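Local coordinates for kelch-like protein 7 (Homo sapiens, PDB 3II7) that serves as the substrate-specific adapter of a CUL3-RBX1 E3 ubiquitin ligase complex, here represented by its kelch-repeat domain, at residues Tyr13-Phe18 with Ile249-Ala254; Cys26-Pro31 with Tyr75-Asp80; Lys32-Thr37 with Gly263-Tyr268. All coordinates share one frame; numbering follows the deposited sequence.

The three contacts trace the two seams flanking the first blade of a six-bladed kelch propeller. Contacts 1 and 3 join that blade to the sixth, their centres about 8 Å apart; the ring closes within the first blade, where 290-295 pairs with 13-18. Contact 2, centred about 11 Å from contact 1 and about 15 Å from contact 3, joins it to the second blade. Probable backbone bonds tie them together: I15 O to F29 N at 2.7 Å (contacts 1 and 2), Y28 N to T37 O at 2.8 Å (2 and 3), V250 O to Y268 N at 2.8 Å (1 and 3). Ethanediols, probably from the crystallisation liquor, bind C26 N (weakly) and R27 NH1.

Contact 1 of 3, residues Tyr13-Phe18 with Ile249-Ala254; sequences YRIALF and IVYVLA
The strands carrying I15 and L17 on one side and Y251 and L253 on the other run nearly the same way, 24° apart, with axes 9.7 Å from each other at closest approach. That spacing is too wide for backbone bonding, and no hydrogen bond crosses, so the evidence points to the second strands of adjacent blades of the six-bladed kelch beta-propeller, packed face to face through apolar side chains. CA of I15 stands 9.0 Å from CA of Y251, and each residue points its CB at the other strand. I15 divides its two branches between two partners: with CG1 anti to the carbonyl carbon (chi1 -56°) and the chain extended beyond it, CD1 reaches CD2 of Y251 at 3.8 Å, approaching the ring obliquely, while CG2 touches CD1 of L253 at 3.5 Å. The same L253 methyl also meets CD1 of L17 at 3.7 Å, the two leucines crossing at about a right angle. L17 CD2 more loosely meets L253 CB at 4.1 Å. L253 and A254 both face a single residue of strand 242-246, a classic beta bulge. Strand 13-18 is hydrogen-bonded between 26-30 and 290-295, the C-terminal strand that completes the first blade, and strand 249-254 lies between 242-246 and 264-269; F29 and I265 also touch L253, and P31 and E267 touch Y251.

Contact 2 of 3, residues Cys26-Pro31 with Tyr75-Asp80; sequences CRYFNP and YNVVKD. With EDO (1,2-ethanediol), chain B; EDO (1,2-ethanediol), chain E.
Different first torsions bring Y28 and Y75 together from opposite directions: Y28 has CG anti to its carbonyl carbon (chi1 -73°), whereas Y75 has CG anti to the backbone N (chi1 178°). Y28 OH lies at the edge of the Y75 ring, near that ring's plane and 3.6 Å from CE2, and abuts CB of V77 at 3.5 Å. No direct hydrogen bond crosses; instead one water lies 2.7 Å from Y28 OH and donates to Y75 OH at 2.8 Å and to V77 O at 2.7 Å. Y75 OH in turn donates to D80 OD1 at 2.6 Å, on the anti side of the carboxylate, whose OD2 forms a salt bridge with R40. N76 OD1 shapes the turn as an Asx motif, taking a straight bond (172°) from K79 N. On strand 26-30, R27 gives NH1 to an ethanediol O1 at 2.9 Å and pairs through NE with D38. Replacing R27 by a leucine would probably leave the D38 carboxylate without its charged mate. This water-bridged interblade contact of the six-bladed kelch propeller joins the third strand of the first blade to the end of the second blade's third strand (Y75) and the turn after it (V77).

Contact 3 of 3, residues Lys32-Thr37 with Gly263-Tyr268; sequences KDYSWT and GHILEY
This contact belongs to the outer part of the seam between the first and sixth blades, where Y34 meets the buried carboxylate of E267. Y34 OH donates to E267 OE1 at 2.5 Å, a short bond that uses the syn lone pair of that oxygen. The two side chains come from opposite directions, and E267 is extended beyond CG. OE1 lies in the plane of the phenol at its edge, yet the ring and carboxylate planes are turned 62° apart. CE1 of Y34 lies 3.4 Å from each of E267 OE1 and E267 OE2. OE2 has a partner of its own in N278 ND2, so both carboxylate oxygens are bonded, which would probably favour the ionised form.

Y34 sits in a left-handed backbone conformation within the turn leading to strand 35-38. D33 OD1 steadies that turn: S35 N donates to it at 3.0 Å, making an Asx turn, and S35 OG adds a second bond at 2.7 Å from the same face of the carboxylate. In the six-bladed kelch propeller the turn joins the third and outermost strands of the first blade, and the partner strand 264-269 is the third strand of the sixth. Beside the polar pair, I265 serves two aromatic edges: its CD1 meets Y34 CD1 at 4.1 Å, and its CG2 faces W36 CZ2 at a loose 4.4 Å. In this setting CG1 of I265 lies between the backbone N and the carbonyl carbon (chi1 71°), and CG2 anti to the latter. V281 touches Y34, W36 and I265, while the W36 ring also meets F29 and its NE1 makes a weak bond to R282 O.

Contact 1 of 3, residues Tyr13-Phe18 with Ile249-Ala254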
loop_
_atom_site.group_PDB
_atom_site.type_symbol
_atom_site.label_atom_id
_atom_site.label_comp_id
_atom_site.label_asym_id
_atom_site.label_seq_id
_atom_site.Cartn_x
_atom_site.Cartn_y
_atom_site.Cartn_z
ATOM N N TYR A 13 -12.365 -6.190 -11.935
ATOM C CA TYR A 13 -11.602 -5.585 -10.849
ATOM C C TYR A 13 -12.491 -4.997 -9.761
ATOM O O TYR A 13 -13.582 -4.470 -10.018
ATOM C CB TYR A 13 -10.680 -4.481 -11.370
ATOM C CG TYR A 13 -9.636 -4.958 -12.331
ATOM C CD1 TYR A 13 -9.662 -4.584 -13.673
ATOM C CD2 TYR A 13 -8.616 -5.813 -11.903
ATOM C CE1 TYR A 13 -8.685 -5.041 -14.561
ATOM C CE2 TYR A 13 -7.646 -6.268 -12.774
ATOM C CZ TYR A 13 -7.682 -5.881 -14.095
ATOM O OH TYR A 13 -6.712 -6.348 -14.951
ATOM N N ARG A 14 -12.002 -5.106 -8.543
ATOM C CA ARG A 14 -12.586 -4.448 -7.368
ATOM C C ARG A 14 -11.433 -3.924 -6.577
ATOM O O ARG A 14 -10.297 -4.429 -6.701
ATOM C CB ARG A 14 -13.349 -5.425 -6.472
ATOM C CG ARG A 14 -14.576 -6.092 -7.073
ATOM C CD ARG A 14 -15.749 -5.153 -7.258
ATOM N NE ARG A 14 -16.946 -5.918 -7.628
ATOM C CZ ARG A 14 -17.159 -6.467 -8.831
ATOM N NH1 ARG A 14 -16.271 -6.345 -9.817
ATOM N NH2 ARG A 14 -18.271 -7.152 -9.049
ATOM N N ILE A 15 -11.710 -2.921 -5.749
ATOM C CA ILE A 15 -10.769 -2.457 -4.745
ATOM C C ILE A 15 -11.284 -2.955 -3.392
ATOM O O ILE A 15 -12.417 -2.649 -2.999
ATOM C CB ILE A 15 -10.615 -0.939 -4.772
ATOM C CG1 ILE A 15 -10.188 -0.477 -6.170
ATOM C CG2 ILE A 15 -9.583 -0.515 -3.685
ATOM C CD1 ILE A 15 -10.165 1.031 -6.410
ATOM N N ALA A 16 -10.484 -3.766 -2.723
ATOM C CA ALA A 16 -10.890 -4.408 -1.463
ATOM C C ALA A 16 -10.274 -3.671 -0.299
ATOM O O ALA A 16 -9.080 -3.376 -0.295
ATOM C CB ALA A 16 -10.457 -5.838 -1.449
ATOM N N LEU A 17 -11.111 -3.374 0.694
ATOM C CA LEU A 17 -10.679 -2.663 1.904
ATOM C C LEU A 17 -10.927 -3.562 3.102
ATOM O O LEU A 17 -12.024 -4.127 3.237
ATOM C CB LEU A 17 -11.427 -1.351 2.051
ATOM C CG LEU A 17 -10.999 -0.230 1.078
ATOM C CD1 LEU A 17 -11.410 -0.532 -0.333
ATOM C CD2 LEU A 17 -11.576 1.106 1.528
ATOM N N PHE A 18 -9.912 -3.714 3.951
ATOM C CA PHE A 18 -10.012 -4.594 5.122
ATOM C C PHE A 18 -9.787 -3.853 6.395
ATOM O O PHE A 18 -8.720 -3.244 6.582
ATOM C CB PHE A 18 -9.038 -5.747 5.025
ATOM C CG PHE A 18 -9.283 -6.658 3.828
ATOM C CD1 PHE A 18 -8.670 -6.388 2.588
ATOM C CD2 PHE A 18 -10.143 -7.742 3.929
ATOM C CE1 PHE A 18 -8.893 -7.195 1.498
ATOM C CE2 PHE A 18 -10.371 -8.565 2.842
ATOM C CZ PHE A 18 -9.737 -8.291 1.609
ATOM N N ILE A 249 -7.751 5.438 -13.831
ATOM C CA ILE A 249 -8.234 6.247 -12.698
ATOM C C ILE A 249 -7.603 5.822 -11.374
ATOM O O ILE A 249 -7.525 4.611 -11.069
ATOM C CB ILE A 249 -9.773 6.176 -12.526
ATOM C CG1 ILE A 249 -10.466 6.442 -13.843
ATOM C CG2 ILE A 249 -10.252 7.140 -11.411
ATOM C CD1 ILE A 249 -10.177 7.842 -14.467
ATOM N N VAL A 250 -7.148 6.807 -10.601
ATOM C CA VAL A 250 -6.674 6.567 -9.236
ATOM C C VAL A 250 -7.772 6.965 -8.263
ATOM O O VAL A 250 -8.296 8.076 -8.333
ATOM C CB VAL A 250 -5.408 7.355 -8.894
ATOM C CG1 VAL A 250 -4.976 7.044 -7.423
ATOM C CG2 VAL A 250 -4.275 7.018 -9.916
ATOM N N TYR A 251 -8.114 6.039 -7.361
ATOM C CA TYR A 251 -9.192 6.233 -6.383
ATOM C C TYR A 251 -8.593 6.380 -5.007
ATOM O O TYR A 251 -7.813 5.528 -4.592
ATOM C CB TYR A 251 -10.173 5.033 -6.390
ATOM C CG TYR A 251 -10.833 4.817 -7.711
ATOM C CD1 TYR A 251 -12.061 5.396 -8.009
ATOM C CD2 TYR A 251 -10.215 4.059 -8.694
ATOM C CE1 TYR A 251 -12.669 5.215 -9.267
ATOM C CE2 TYR A 251 -10.816 3.865 -9.940
ATOM C CZ TYR A 251 -12.028 4.451 -10.225
ATOM O OH TYR A 251 -12.598 4.284 -11.468
ATOM N N VAL A 252 -8.935 7.461 -4.316
ATOM C CA VAL A 252 -8.590 7.638 -2.885
ATOM C C VAL A 252 -9.891 7.354 -2.130
ATOM O O VAL A 252 -10.872 8.125 -2.204
ATOM C CB VAL A 252 -8.071 9.018 -2.562
ATOM C CG1 VAL A 252 -7.675 9.121 -1.085
ATOM C CG2 VAL A 252 -6.856 9.380 -3.487
ATOM N N LEU A 253 -9.897 6.228 -1.419
ATOM C CA LEU A 253 -11.112 5.684 -0.864
ATOM C C LEU A 253 -11.212 5.888 0.642
ATOM O O LEU A 253 -12.264 5.669 1.216
ATOM C CB LEU A 253 -11.235 4.195 -1.191
ATOM C CG LEU A 253 -11.363 3.826 -2.652
ATOM C CD1 LEU A 253 -11.507 2.302 -2.783
ATOM C CD2 LEU A 253 -12.540 4.544 -3.302
ATOM N N ALA A 254 -10.095 6.243 1.269
ATOM C CA ALA A 254 -10.084 6.590 2.704
ATOM C C ALA A 254 -8.859 7.439 2.998
ATOM O O ALA A 254 -7.911 7.454 2.248
ATOM C CB ALA A 254 -10.070 5.302 3.573
#

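Contact 2 of 3, residues Cys26-Pro31 with Tyr75-Asp80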
loop_
_atom_site.group_PDB
_atom_site.type_symbol
_atom_site.label_atom_id
_atom_site.label_comp_id
_atom_site.label_asym_id
_atom_site.label_seq_id
_atom_site.Cartn_x
_atom_site.Cartn_y
_atom_site.Cartn_z
ATOM N N CYS A 26 -15.092 -4.660 6.360
ATOM C CA CYS A 26 -14.356 -5.093 5.146
ATOM C C CYS A 26 -15.324 -5.044 3.978
ATOM O O CYS A 26 -16.443 -5.532 4.097
ATOM C CB CYS A 26 -13.784 -6.500 5.283
ATOM S SG CYS A 26 -12.628 -6.752 6.602
ATOM N N ARG A 27 -14.919 -4.386 2.884
ATOM C CA ARG A 27 -15.814 -4.153 1.754
ATOM C C ARG A 27 -15.056 -4.062 0.436
ATOM O O ARG A 27 -13.869 -3.674 0.409
ATOM C CB ARG A 27 -16.614 -2.851 1.955
ATOM C CG ARG A 27 -17.359 -2.705 3.279
ATOM C CD ARG A 27 -18.351 -1.547 3.242
ATOM N NE ARG A 27 -19.706 -1.989 2.920
ATOM C CZ ARG A 27 -20.760 -1.190 2.741
ATOM N NH1 ARG A 27 -20.625 0.135 2.835
ATOM N NH2 ARG A 27 -21.959 -1.721 2.462
ATOM N N TYR A 28 -15.749 -4.428 -0.651
ATOM C CA TYR A 28 -15.280 -4.140 -1.989
ATOM C C TYR A 28 -15.892 -2.843 -2.432
ATOM O O TYR A 28 -17.110 -2.626 -2.259
ATOM C CB TYR A 28 -15.773 -5.180 -2.989
ATOM C CG TYR A 28 -15.148 -6.533 -2.950
ATOM C CD1 TYR A 28 -13.800 -6.709 -3.200
ATOM C CD2 TYR A 28 -15.916 -7.660 -2.711
ATOM C CE1 TYR A 28 -13.238 -7.948 -3.194
ATOM C CE2 TYR A 28 -15.352 -8.912 -2.722
ATOM C CZ TYR A 28 -14.011 -9.043 -2.954
ATOM O OH TYR A 28 -13.408 -10.286 -2.974
ATOM N N PHE A 29 -15.074 -2.006 -3.039
ATOM C CA PHE A 29 -15.522 -0.913 -3.880
ATOM C C PHE A 29 -15.456 -1.337 -5.356
ATOM O O PHE A 29 -14.405 -1.794 -5.842
ATOM C CB PHE A 29 -14.635 0.307 -3.678
ATOM C CG PHE A 29 -14.938 1.450 -4.610
ATOM C CD1 PHE A 29 -16.070 2.231 -4.420
ATOM C CD2 PHE A 29 -14.075 1.763 -5.676
ATOM C CE1 PHE A 29 -16.340 3.298 -5.256
ATOM C CE2 PHE A 29 -14.367 2.814 -6.522
ATOM C CZ PHE A 29 -15.505 3.580 -6.301
ATOM N N ASN A 30 -16.542 -1.122 -6.088
ATOM C CA ASN A 30 -16.571 -1.449 -7.517
ATOM C C ASN A 30 -16.538 -0.160 -8.345
ATOM O O ASN A 30 -17.517 0.593 -8.356
ATOM C CB ASN A 30 -17.805 -2.240 -7.834
ATOM C CG ASN A 30 -17.842 -2.730 -9.302
ATOM O OD1 ASN A 30 -17.075 -2.281 -10.149
ATOM N ND2 ASN A 30 -18.721 -3.677 -9.573
ATOM N N PRO A 31 -15.385 0.130 -8.998
ATOM C CA PRO A 31 -15.272 1.382 -9.746
ATOM C C PRO A 31 -16.281 1.520 -10.895
ATOM O O PRO A 31 -16.558 2.623 -11.317
ATOM C CB PRO A 31 -13.866 1.321 -10.338
ATOM C CG PRO A 31 -13.179 0.242 -9.675
ATOM C CD PRO A 31 -14.162 -0.679 -9.076
ATOM N N TYR A 75 -7.385 -14.500 2.145
ATOM C CA TYR A 75 -8.768 -14.510 1.694
ATOM C C TYR A 75 -8.832 -14.874 0.231
ATOM O O TYR A 75 -8.320 -14.123 -0.621
ATOM C CB TYR A 75 -9.384 -13.160 1.918
ATOM C CG TYR A 75 -10.811 -13.047 1.441
ATOM C CD1 TYR A 75 -11.825 -13.804 2.032
ATOM C CD2 TYR A 75 -11.160 -12.158 0.409
ATOM C CE1 TYR A 75 -13.148 -13.690 1.592
ATOM C CE2 TYR A 75 -12.495 -12.026 -0.017
ATOM C CZ TYR A 75 -13.465 -12.793 0.574
ATOM O OH TYR A 75 -14.746 -12.700 0.151
ATOM N N ASN A 76 -9.436 -16.025 -0.061
ATOM C CA ASN A 76 -9.657 -16.444 -1.413
ATOM C C ASN A 76 -10.913 -15.722 -1.938
ATOM O O ASN A 76 -12.037 -15.963 -1.463
ATOM C CB ASN A 76 -9.806 -17.952 -1.511
ATOM C CG ASN A 76 -9.917 -18.417 -2.948
ATOM O OD1 ASN A 76 -10.799 -17.980 -3.672
ATOM N ND2 ASN A 76 -8.983 -19.276 -3.379
ATOM N N VAL A 77 -10.723 -14.823 -2.879
ATOM C CA VAL A 77 -11.814 -13.949 -3.345
ATOM C C VAL A 77 -12.898 -14.678 -4.141
ATOM O O VAL A 77 -14.062 -14.251 -4.147
ATOM C CB VAL A 77 -11.283 -12.772 -4.196
ATOM C CG1 VAL A 77 -10.264 -11.928 -3.379
ATOM C CG2 VAL A 77 -10.723 -13.264 -5.531
ATOM N N VAL A 78 -12.527 -15.767 -4.798
ATOM C CA VAL A 78 -13.459 -16.536 -5.616
ATOM C C VAL A 78 -14.325 -17.472 -4.756
ATOM O O VAL A 78 -15.533 -17.581 -4.974
ATOM C CB VAL A 78 -12.667 -17.345 -6.688
ATOM C CG1 VAL A 78 -13.541 -18.387 -7.357
ATOM C CG2 VAL A 78 -12.060 -16.374 -7.729
ATOM N N LYS A 79 -13.703 -18.122 -3.782
ATOM C CA LYS A 79 -14.407 -19.003 -2.854
ATOM C C LYS A 79 -15.043 -18.255 -1.653
ATOM O O LYS A 79 -15.843 -18.834 -0.908
ATOM C CB LYS A 79 -13.444 -20.088 -2.351
ATOM C CG LYS A 79 -12.807 -20.934 -3.477
ATOM C CD LYS A 79 -11.779 -21.902 -2.913
ATOM C CE LYS A 79 -10.993 -22.603 -4.026
ATOM N NZ LYS A 79 -9.846 -23.395 -3.492
ATOM N N ASP A 80 -14.699 -16.982 -1.466
ATOM C CA ASP A 80 -15.177 -16.207 -0.314
ATOM C C ASP A 80 -14.871 -16.952 0.978
ATOM O O ASP A 80 -15.757 -17.173 1.833
ATOM C CB ASP A 80 -16.690 -15.925 -0.463
ATOM C CG ASP A 80 -17.270 -15.093 0.680
ATOM O OD1 ASP A 80 -16.583 -14.182 1.203
ATOM O OD2 ASP A 80 -18.434 -15.348 1.029
HETATM C C1 EDO B . -16.243 -7.426 7.954
HETATM O O1 EDO B . -17.130 -6.853 6.961
HETATM C C2 EDO B . -17.024 -8.089 9.080
HETATM O O2 EDO B . -17.437 -9.424 8.767
HETATM C C1 EDO E . -18.250 3.083 2.654
HETATM O O1 EDO E . -18.390 1.860 3.418
HETATM C C2 EDO E . -18.956 4.219 3.364
HETATM O O2 EDO E . -20.318 3.823 3.618
HETATM O O HOH W 1 -15.098 -12.341 -2.603
#

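Contact 3 of 3, residues Lys32-Thr37 with Gly263-Tyr268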
loop_
_atom_site.group_PDB
_atom_site.type_symbol
_atom_site.label_atom_id
_atom_site.label_comp_id
_atom_site.label_asym_id
_atom_site.label_seq_id
_atom_site.Cartn_x
_atom_site.Cartn_y
_atom_site.Cartn_z
ATOM N N LYS A 32 -16.787 0.395 -11.418
ATOM C CA LYS A 32 -17.714 0.438 -12.528
ATOM C C LYS A 32 -19.073 1.022 -12.138
ATOM O O LYS A 32 -19.668 1.769 -12.910
ATOM C CB LYS A 32 -17.839 -0.938 -13.187
ATOM C CG LYS A 32 -16.679 -1.157 -14.157
ATOM C CD LYS A 32 -16.833 -2.371 -14.985
ATOM C CE LYS A 32 -15.665 -2.517 -15.960
ATOM N NZ LYS A 32 -15.598 -1.383 -16.932
ATOM N N ASP A 33 -19.548 0.718 -10.938
ATOM C CA ASP A 33 -20.888 1.177 -10.535
ATOM C C ASP A 33 -20.911 1.993 -9.234
ATOM O O ASP A 33 -21.985 2.376 -8.763
ATOM C CB ASP A 33 -21.874 -0.012 -10.483
ATOM C CG ASP A 33 -21.567 -1.019 -9.368
ATOM O OD1 ASP A 33 -20.619 -0.828 -8.608
ATOM O OD2 ASP A 33 -22.289 -2.049 -9.280
ATOM N N TYR A 34 -19.728 2.254 -8.688
ATOM C CA TYR A 34 -19.529 2.980 -7.428
ATOM C C TYR A 34 -20.162 2.338 -6.194
ATOM O O TYR A 34 -20.401 3.014 -5.202
ATOM C CB TYR A 34 -19.962 4.425 -7.572
ATOM C CG TYR A 34 -19.097 5.175 -8.503
ATOM C CD1 TYR A 34 -17.911 5.730 -8.050
ATOM C CD2 TYR A 34 -19.440 5.364 -9.826
ATOM C CE1 TYR A 34 -17.077 6.440 -8.897
ATOM C CE2 TYR A 34 -18.608 6.076 -10.686
ATOM C CZ TYR A 34 -17.425 6.606 -10.199
ATOM O OH TYR A 34 -16.584 7.310 -11.002
ATOM N N SER A 35 -20.387 1.036 -6.248
ATOM C CA SER A 35 -21.019 0.336 -5.145
ATOM C C SER A 35 -19.996 -0.150 -4.111
ATOM O O SER A 35 -18.821 -0.385 -4.422
ATOM C CB SER A 35 -21.824 -0.844 -5.663
ATOM O OG SER A 35 -20.973 -1.873 -6.126
ATOM N N TRP A 36 -20.482 -0.286 -2.882
ATOM C CA TRP A 36 -19.751 -0.905 -1.780
ATOM C C TRP A 36 -20.467 -2.202 -1.429
ATOM O O TRP A 36 -21.726 -2.215 -1.257
ATOM C CB TRP A 36 -19.753 0.006 -0.562
ATOM C CG TRP A 36 -18.920 1.260 -0.663
ATOM C CD1 TRP A 36 -19.380 2.559 -0.903
ATOM C CD2 TRP A 36 -17.531 1.369 -0.467
ATOM N NE1 TRP A 36 -18.336 3.435 -0.859
ATOM C CE2 TRP A 36 -17.187 2.742 -0.598
ATOM C CE3 TRP A 36 -16.520 0.447 -0.164
ATOM C CZ2 TRP A 36 -15.890 3.188 -0.465
ATOM C CZ3 TRP A 36 -15.231 0.899 -0.041
ATOM C CH2 TRP A 36 -14.925 2.261 -0.184
ATOM N N THR A 37 -19.707 -3.298 -1.317
ATOM C CA THR A 37 -20.268 -4.589 -0.950
ATOM C C THR A 37 -19.496 -5.233 0.175
ATOM O O THR A 37 -18.280 -5.299 0.131
ATOM C CB THR A 37 -20.261 -5.558 -2.156
ATOM O OG1 THR A 37 -20.930 -4.943 -3.261
ATOM C CG2 THR A 37 -20.959 -6.873 -1.794
ATOM N N GLY A 263 -14.128 12.334 3.768
ATOM C CA GLY A 263 -15.550 12.077 3.849
ATOM C C GLY A 263 -16.157 11.442 2.607
ATOM O O GLY A 263 -17.086 10.630 2.711
ATOM N N HIS A 264 -15.686 11.876 1.433
ATOM C CA HIS A 264 -16.150 11.369 0.134
ATOM C C HIS A 264 -14.960 11.016 -0.709
ATOM O O HIS A 264 -13.908 11.614 -0.571
ATOM C CB HIS A 264 -17.014 12.399 -0.576
ATOM C CG HIS A 264 -18.356 12.555 0.043
ATOM N ND1 HIS A 264 -18.562 13.350 1.151
ATOM C CD2 HIS A 264 -19.547 11.958 -0.227
ATOM C CE1 HIS A 264 -19.838 13.267 1.514
ATOM N NE2 HIS A 264 -20.453 12.420 0.699
ATOM N N ILE A 265 -15.112 10.030 -1.587
ATOM C CA ILE A 265 -13.975 9.537 -2.337
ATOM C C ILE A 265 -13.442 10.588 -3.301
ATOM O O ILE A 265 -14.179 11.476 -3.759
ATOM C CB ILE A 265 -14.270 8.183 -3.095
ATOM C CG1 ILE A 265 -15.214 8.388 -4.263
ATOM C CG2 ILE A 265 -14.847 7.109 -2.129
ATOM C CD1 ILE A 265 -15.270 7.208 -5.221
ATOM N N LEU A 266 -12.164 10.456 -3.624
ATOM C CA LEU A 266 -11.514 11.286 -4.617
ATOM C C LEU A 266 -11.137 10.411 -5.825
ATOM O O LEU A 266 -10.759 9.243 -5.673
ATOM C CB LEU A 266 -10.215 11.897 -4.062
ATOM C CG LEU A 266 -10.293 12.651 -2.739
ATOM C CD1 LEU A 266 -8.935 13.184 -2.339
ATOM C CD2 LEU A 266 -11.354 13.801 -2.764
ATOM N N GLU A 267 -11.247 10.976 -7.018
ATOM C CA GLU A 267 -10.930 10.246 -8.243
ATOM C C GLU A 267 -10.006 11.100 -9.083
ATOM O O GLU A 267 -10.271 12.277 -9.298
ATOM C CB GLU A 267 -12.191 9.943 -9.022
ATOM C CG GLU A 267 -13.224 9.192 -8.249
ATOM C CD GLU A 267 -14.496 9.000 -9.042
ATOM O OE1 GLU A 267 -14.460 8.294 -10.065
ATOM O OE2 GLU A 267 -15.531 9.509 -8.616
ATOM N N TYR A 268 -8.913 10.495 -9.545
ATOM C CA TYR A 268 -7.917 11.184 -10.388
ATOM C C TYR A 268 -7.854 10.534 -11.761
ATOM O O TYR A 268 -7.578 9.328 -11.862
ATOM C CB TYR A 268 -6.545 11.138 -9.738
ATOM C CG TYR A 268 -5.436 11.837 -10.531
ATOM C CD1 TYR A 268 -5.488 13.194 -10.796
ATOM C CD2 TYR A 268 -4.345 11.116 -11.025
ATOM C CE1 TYR A 268 -4.483 13.819 -11.519
ATOM C CE2 TYR A 268 -3.345 11.713 -11.718
ATOM C CZ TYR A 268 -3.410 13.078 -11.985
ATOM O OH TYR A 268 -2.404 13.640 -12.737
#